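Local coordinates for protein sulfoquinovosidase (Escherichia coli, PDB 5AEG) that hydrolyses sulfoquinovosyl diacylglycerides and simple sulfoquinovosides, releasing sulfoquinovose for use as a carbon and sulfur source, at residues Y508-E513 with P542-Q547; S234-L239 with G583-R588. All coordinates share one frame; numbering follows the deposited sequence.

The two contacts share no helix, strand or loop and lie on opposite sides of the chain's centre, their centres about 36 Å apart. Both are buried, though contact 2 is closer to the middle of the molecule. In contact 1 two loops of the catalytic barrel, 508-513 and 542-547, meet near the substrate site through one polar grip, a threonine hydroxyl against an asparagine amide. Contact 2, away from the annotated sites, sets a leucine of helix 232-243 against a glycine and a proline just beyond helix 569-582, and no hydrogen bond crosses it. Directional bonding thus fixes irregular loops in contact 1, whereas in contact 2 van der Waals packing seats a helix against the loop that follows another helix.

Contact 1 (Y508-E513 with P542-Q547)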
loop_
_atom_site.group_PDB
_atom_site.type_symbol
_atom_site.label_atom_id
_atom_site.label_comp_id
_atom_site.label_asym_id
_atom_site.label_seq_id
_atom_site.Cartn_x
_atom_site.Cartn_y
_atom_site.Cartn_z
ATOM N N TYR A 508 4.165 7.475 -13.197
ATOM C CA TYR A 508 5.407 8.073 -12.732
ATOM C C TYR A 508 6.653 7.699 -13.609
ATOM O O TYR A 508 7.408 8.573 -14.102
ATOM C CB TYR A 508 5.650 7.692 -11.302
ATOM C CG TYR A 508 7.025 8.124 -10.798
ATOM C CD1 TYR A 508 7.258 9.450 -10.417
ATOM C CD2 TYR A 508 8.069 7.213 -10.712
ATOM C CE1 TYR A 508 8.508 9.864 -9.946
ATOM C CE2 TYR A 508 9.312 7.618 -10.247
ATOM C CZ TYR A 508 9.510 8.938 -9.877
ATOM O OH TYR A 508 10.727 9.368 -9.423
ATOM N N THR A 509 6.916 6.415 -13.721
ATOM C CA THR A 509 8.212 5.890 -14.168
ATOM C C THR A 509 8.378 6.091 -15.668
ATOM O O THR A 509 7.633 5.566 -16.502
ATOM C CB THR A 509 8.404 4.405 -13.844
ATOM O OG1 THR A 509 8.248 4.153 -12.437
ATOM C CG2 THR A 509 9.781 3.948 -14.308
ATOM N N THR A 510 9.377 6.910 -15.992
ATOM C CA THR A 510 9.584 7.416 -17.305
ATOM C C THR A 510 11.055 7.006 -17.686
ATOM O O THR A 510 11.989 7.741 -17.446
ATOM C CB THR A 510 9.432 8.930 -17.274
ATOM O OG1 THR A 510 8.239 9.331 -16.588
ATOM C CG2 THR A 510 9.424 9.486 -18.655
ATOM N N LEU A 511 11.224 5.840 -18.234
ATOM C CA LEU A 511 12.519 5.228 -18.504
ATOM C C LEU A 511 12.377 4.407 -19.740
ATOM O O LEU A 511 11.266 4.111 -20.154
ATOM C CB LEU A 511 12.878 4.269 -17.379
ATOM C CG LEU A 511 13.149 4.868 -16.027
ATOM C CD1 LEU A 511 13.383 3.716 -15.012
ATOM C CD2 LEU A 511 14.296 5.885 -15.978
ATOM N N PHE A 512 13.514 4.086 -20.377
ATOM C CA PHE A 512 13.531 3.167 -21.522
ATOM C C PHE A 512 12.600 3.614 -22.615
ATOM O O PHE A 512 11.856 2.792 -23.170
ATOM C CB PHE A 512 13.204 1.706 -21.072
ATOM C CG PHE A 512 14.025 1.245 -19.933
ATOM C CD1 PHE A 512 15.419 1.211 -20.040
ATOM C CD2 PHE A 512 13.447 0.858 -18.740
ATOM C CE1 PHE A 512 16.216 0.820 -18.967
ATOM C CE2 PHE A 512 14.239 0.486 -17.667
ATOM C CZ PHE A 512 15.612 0.425 -17.777
ATOM N N GLU A 513 12.585 4.902 -22.941
ATOM C CA GLU A 513 11.634 5.313 -23.968
ATOM C C GLU A 513 10.100 5.191 -23.640
ATOM O O GLU A 513 9.266 5.342 -24.538
ATOM C CB GLU A 513 11.916 4.588 -25.316
ATOM C CG GLU A 513 13.377 4.733 -25.820
ATOM C CD GLU A 513 13.977 6.146 -25.654
ATOM O OE1 GLU A 513 13.346 7.163 -26.046
ATOM O OE2 GLU A 513 15.113 6.256 -25.129
ATOM N N PRO A 542 10.270 14.969 -16.383
ATOM C CA PRO A 542 9.081 15.773 -16.669
ATOM C C PRO A 542 8.932 16.230 -18.111
ATOM O O PRO A 542 7.813 16.232 -18.709
ATOM C CB PRO A 542 9.258 16.950 -15.723
ATOM C CG PRO A 542 10.015 16.395 -14.557
ATOM C CD PRO A 542 11.002 15.468 -15.209
ATOM N N GLY A 543 10.079 16.573 -18.721
ATOM C CA GLY A 543 10.076 16.986 -20.158
ATOM C C GLY A 543 9.688 15.953 -21.135
ATOM O O GLY A 543 9.353 16.296 -22.256
ATOM N N ASP A 544 9.670 14.669 -20.771
ATOM C CA ASP A 544 9.269 13.628 -21.679
ATOM C C ASP A 544 7.788 13.304 -21.595
ATOM O O ASP A 544 7.301 12.520 -22.360
ATOM C CB ASP A 544 10.004 12.319 -21.397
ATOM C CG ASP A 544 11.498 12.373 -21.805
ATOM O OD1 ASP A 544 11.887 13.346 -22.462
ATOM O OD2 ASP A 544 12.228 11.444 -21.453
ATOM N N ASN A 545 7.097 13.853 -20.627
ATOM C CA ASN A 545 5.712 13.453 -20.380
ATOM C C ASN A 545 4.755 14.603 -20.682
ATOM O O ASN A 545 5.030 15.755 -20.344
ATOM C CB ASN A 545 5.615 13.132 -18.847
ATOM C CG ASN A 545 6.314 11.813 -18.464
ATOM O OD1 ASN A 545 6.456 10.899 -19.260
ATOM N ND2 ASN A 545 6.720 11.731 -17.237
ATOM N N TRP A 546 3.575 14.239 -21.127
ATOM C CA TRP A 546 2.436 15.192 -21.232
ATOM C C TRP A 546 1.960 15.545 -19.842
ATOM O O TRP A 546 1.832 14.643 -18.980
ATOM C CB TRP A 546 1.319 14.569 -22.058
ATOM C CG TRP A 546 0.341 15.553 -22.522
ATOM C CD1 TRP A 546 -0.812 15.974 -21.930
ATOM C CD2 TRP A 546 0.512 16.348 -23.693
ATOM N NE1 TRP A 546 -1.426 16.959 -22.708
ATOM C CE2 TRP A 546 -0.617 17.204 -23.800
ATOM C CE3 TRP A 546 1.501 16.388 -24.667
ATOM C CZ2 TRP A 546 -0.771 18.118 -24.866
ATOM C CZ3 TRP A 546 1.342 17.312 -25.769
ATOM C CH2 TRP A 546 0.235 18.165 -25.817
ATOM N N GLN A 547 1.806 16.838 -19.582
ATOM C CA GLN A 547 1.390 17.325 -18.299
ATOM C C GLN A 547 0.027 17.942 -18.275
ATOM O O GLN A 547 -0.582 18.166 -19.331
ATOM C CB GLN A 547 2.411 18.352 -17.794
ATOM C CG GLN A 547 3.860 17.864 -17.810
ATOM C CD GLN A 547 4.170 16.653 -16.876
ATOM O OE1 GLN A 547 3.365 16.240 -16.002
ATOM N NE2 GLN A 547 5.401 16.136 -17.018
#
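Chi1 of Thr510 (-48°) sets OG1 anti to its own carbonyl carbon and CG2 anti to the backbone N, while Asn545, with CG anti to its carbonyl carbon (chi1 -73°), sends its amide in from the opposite direction. Asn545 ND2 then donates to Thr510 OG1 at 2.9 Å, a nearly straight bond (169°) with the hydroxyl oxygen in the amide plane. That oxygen works twice, since Thr510 OG1 also donates to Tyr508 O at 2.7 Å, from above the carbonyl plane. The methyl faces the same amide, Thr510 CG2 lying 3.3 Å from Asn545 OD1, and is 4.0 Å from Asp544 CB. These loops follow strands 501-505 and 534-536, the last two of the eight parallel strands of the TIM barrel, so the bond ties neighbouring beta-alpha loops on the side where such barrels carry their active site; Tyr508 packs edge-to-face with His537, a substrate-binding residue. Asparagine suits its buried place because both ends of the amide are engaged, ND2 also with Glu538 O and OD1 with Arg516 N, which fixes its rotation. A valine in place of Thr510 would probably leave Tyr508 O without its hydroxyl donor and Asn545 ND2 with one acceptor fewer. The short 3-10 turn 542-544, just before Asn545, is held at Pro542 O, which accepts from Asn545 N at 3.1 Å and from Gln547 NE2 at 2.9 Å.

Contact 2 (S234-L239 with G583-R588); sequences SLLEKL and GLPVMR
Gly583, the first residue to leave helix 569-582, takes a left-handed backbone conformation (phi 72°, psi 17°) and turns its carbonyl oxygen to Leu236, with Gly583 O 3.8 Å from Leu236 CB. Within the GH31 fold the contact packs helix 232-243, which links the last strand of the N-terminal beta domain to the TIM barrel, against the loop 583-585 that leads from helix 569-582 to strand 587-588, at the edge of the C-terminal antiparallel sheet. Glycine suits the turn twice over, as positive phi is easy for it and a beta carbon would come tightly against Leu236 O. Leu236 runs its chain out extended beyond CB (chi2 -179°), carrying CD1 to the ring of Pro585, where Leu236 CD1 and Pro585 CD lie 3.7 Å apart. The two side chains cross at about a right angle, a purely apolar meeting in a buried place; Pro585 also touches Ala494 of helix 486-495. Farther along, Arg588 closes the bend before the strand: its NE donates to Pro585 O at 2.7 Å, while Leu584 CD2 sits 3.3 Å above the plane of the Arg588 guanidinium, displaced toward its rim.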
loop_
_atom_site.group_PDB
_atom_site.type_symbol
_atom_site.label_atom_id
_atom_site.label_comp_id
_atom_site.label_asym_id
_atom_site.label_seq_id
_atom_site.Cartn_x
_atom_site.Cartn_y
_atom_site.Cartn_z
ATOM N N SER A 234 -18.249 -7.205 8.171
ATOM C CA SER A 234 -17.989 -7.432 9.598
ATOM C C SER A 234 -16.516 -7.872 9.815
ATOM O O SER A 234 -15.878 -7.487 10.750
ATOM C CB SER A 234 -18.963 -8.530 10.164
ATOM O OG SER A 234 -18.646 -8.684 11.523
ATOM N N LEU A 235 -16.056 -8.727 8.923
ATOM C CA LEU A 235 -14.678 -9.203 8.996
ATOM C C LEU A 235 -13.680 -8.029 8.977
ATOM O O LEU A 235 -12.765 -7.984 9.795
ATOM C CB LEU A 235 -14.438 -10.250 7.948
ATOM C CG LEU A 235 -13.119 -10.995 8.134
ATOM C CD1 LEU A 235 -13.160 -11.846 9.414
ATOM C CD2 LEU A 235 -12.824 -11.840 6.931
ATOM N N LEU A 236 -13.937 -7.014 8.156
ATOM C CA LEU A 236 -13.033 -5.865 8.028
ATOM C C LEU A 236 -13.106 -4.956 9.205
ATOM O O LEU A 236 -12.114 -4.375 9.632
ATOM C CB LEU A 236 -13.247 -5.093 6.666
ATOM C CG LEU A 236 -12.910 -5.883 5.392
ATOM C CD1 LEU A 236 -13.140 -4.984 4.224
ATOM C CD2 LEU A 236 -11.470 -6.350 5.342
ATOM N N GLU A 237 -14.304 -4.828 9.777
ATOM C CA GLU A 237 -14.455 -4.193 11.067
ATOM C C GLU A 237 -13.602 -4.903 12.145
ATOM O O GLU A 237 -12.924 -4.238 12.900
ATOM C CB GLU A 237 -15.941 -4.093 11.481
ATOM C CG GLU A 237 -16.099 -3.374 12.806
ATOM C CD GLU A 237 -17.546 -3.198 13.233
ATOM O OE1 GLU A 237 -18.426 -3.915 12.711
ATOM O OE2 GLU A 237 -17.773 -2.359 14.125
ATOM N N LYS A 238 -13.622 -6.226 12.195
ATOM C CA LYS A 238 -12.788 -6.954 13.163
ATOM C C LYS A 238 -11.324 -6.789 12.867
ATOM O O LYS A 238 -10.519 -6.495 13.738
ATOM C CB LYS A 238 -13.186 -8.436 13.191
ATOM C CG LYS A 238 -14.542 -8.559 13.910
ATOM C CD LYS A 238 -15.088 -9.958 13.791
ATOM C CE LYS A 238 -16.525 -10.063 14.372
ATOM N NZ LYS A 238 -16.783 -11.516 14.542
ATOM N N LEU A 239 -10.979 -6.842 11.574
ATOM C CA LEU A 239 -9.559 -6.764 11.223
ATOM C C LEU A 239 -8.965 -5.430 11.565
ATOM O O LEU A 239 -7.799 -5.329 12.120
ATOM C CB LEU A 239 -9.338 -7.128 9.728
ATOM C CG LEU A 239 -7.878 -7.059 9.236
ATOM C CD1 LEU A 239 -6.960 -8.083 9.953
ATOM C CD2 LEU A 239 -7.870 -7.395 7.764
ATOM N N GLY A 583 -13.757 0.602 9.413
ATOM C CA GLY A 583 -12.867 -0.089 8.438
ATOM C C GLY A 583 -13.522 -0.506 7.156
ATOM O O GLY A 583 -12.991 -1.330 6.411
ATOM N N LEU A 584 -14.679 0.047 6.850
ATOM C CA LEU A 584 -15.360 -0.247 5.624
ATOM C C LEU A 584 -14.651 0.639 4.537
ATOM O O LEU A 584 -14.734 1.861 4.592
ATOM C CB LEU A 584 -16.800 0.195 5.682
ATOM C CG LEU A 584 -17.665 -0.060 4.486
ATOM C CD1 LEU A 584 -17.742 -1.459 3.990
ATOM C CD2 LEU A 584 -19.057 0.466 4.728
ATOM N N PRO A 585 -13.842 -0.009 3.693
ATOM C CA PRO A 585 -12.980 0.854 2.787
ATOM C C PRO A 585 -13.736 1.660 1.715
ATOM O O PRO A 585 -14.842 1.320 1.294
ATOM C CB PRO A 585 -12.050 -0.158 2.160
ATOM C CG PRO A 585 -12.941 -1.402 2.010
ATOM C CD PRO A 585 -13.697 -1.438 3.360
ATOM N N VAL A 586 -13.089 2.724 1.244
ATOM C CA VAL A 586 -13.727 3.631 0.277
ATOM C C VAL A 586 -13.835 3.008 -1.093
ATOM O O VAL A 586 -14.875 3.091 -1.723
ATOM C CB VAL A 586 -13.009 5.004 0.224
ATOM C CG1 VAL A 586 -13.716 5.928 -0.750
ATOM C CG2 VAL A 586 -13.015 5.613 1.617
ATOM N N MET A 587 -12.782 2.308 -1.558
ATOM C CA MET A 587 -12.882 1.580 -2.771
ATOM C C MET A 587 -12.999 0.118 -2.376
ATOM O O MET A 587 -12.156 -0.414 -1.677
ATOM C CB MET A 587 -11.621 1.815 -3.655
ATOM C CG MET A 587 -11.519 3.210 -4.133
ATOM S SD MET A 587 -9.847 3.703 -4.761
ATOM C CE MET A 587 -9.690 2.706 -6.203
ATOM N N ARG A 588 -14.093 -0.504 -2.833
ATOM C CA ARG A 588 -14.495 -1.800 -2.341
ATOM C C ARG A 588 -14.538 -2.892 -3.384
ATOM O O ARG A 588 -15.063 -2.694 -4.526
ATOM C CB ARG A 588 -15.938 -1.637 -1.745
ATOM C CG ARG A 588 -16.000 -0.608 -0.647
ATOM C CD ARG A 588 -17.419 -0.347 -0.114
ATOM N NE ARG A 588 -17.479 0.837 0.705
ATOM C CZ ARG A 588 -18.597 1.330 1.261
ATOM N NH1 ARG A 588 -19.777 0.716 1.107
ATOM N NH2 ARG A 588 -18.575 2.453 1.955
#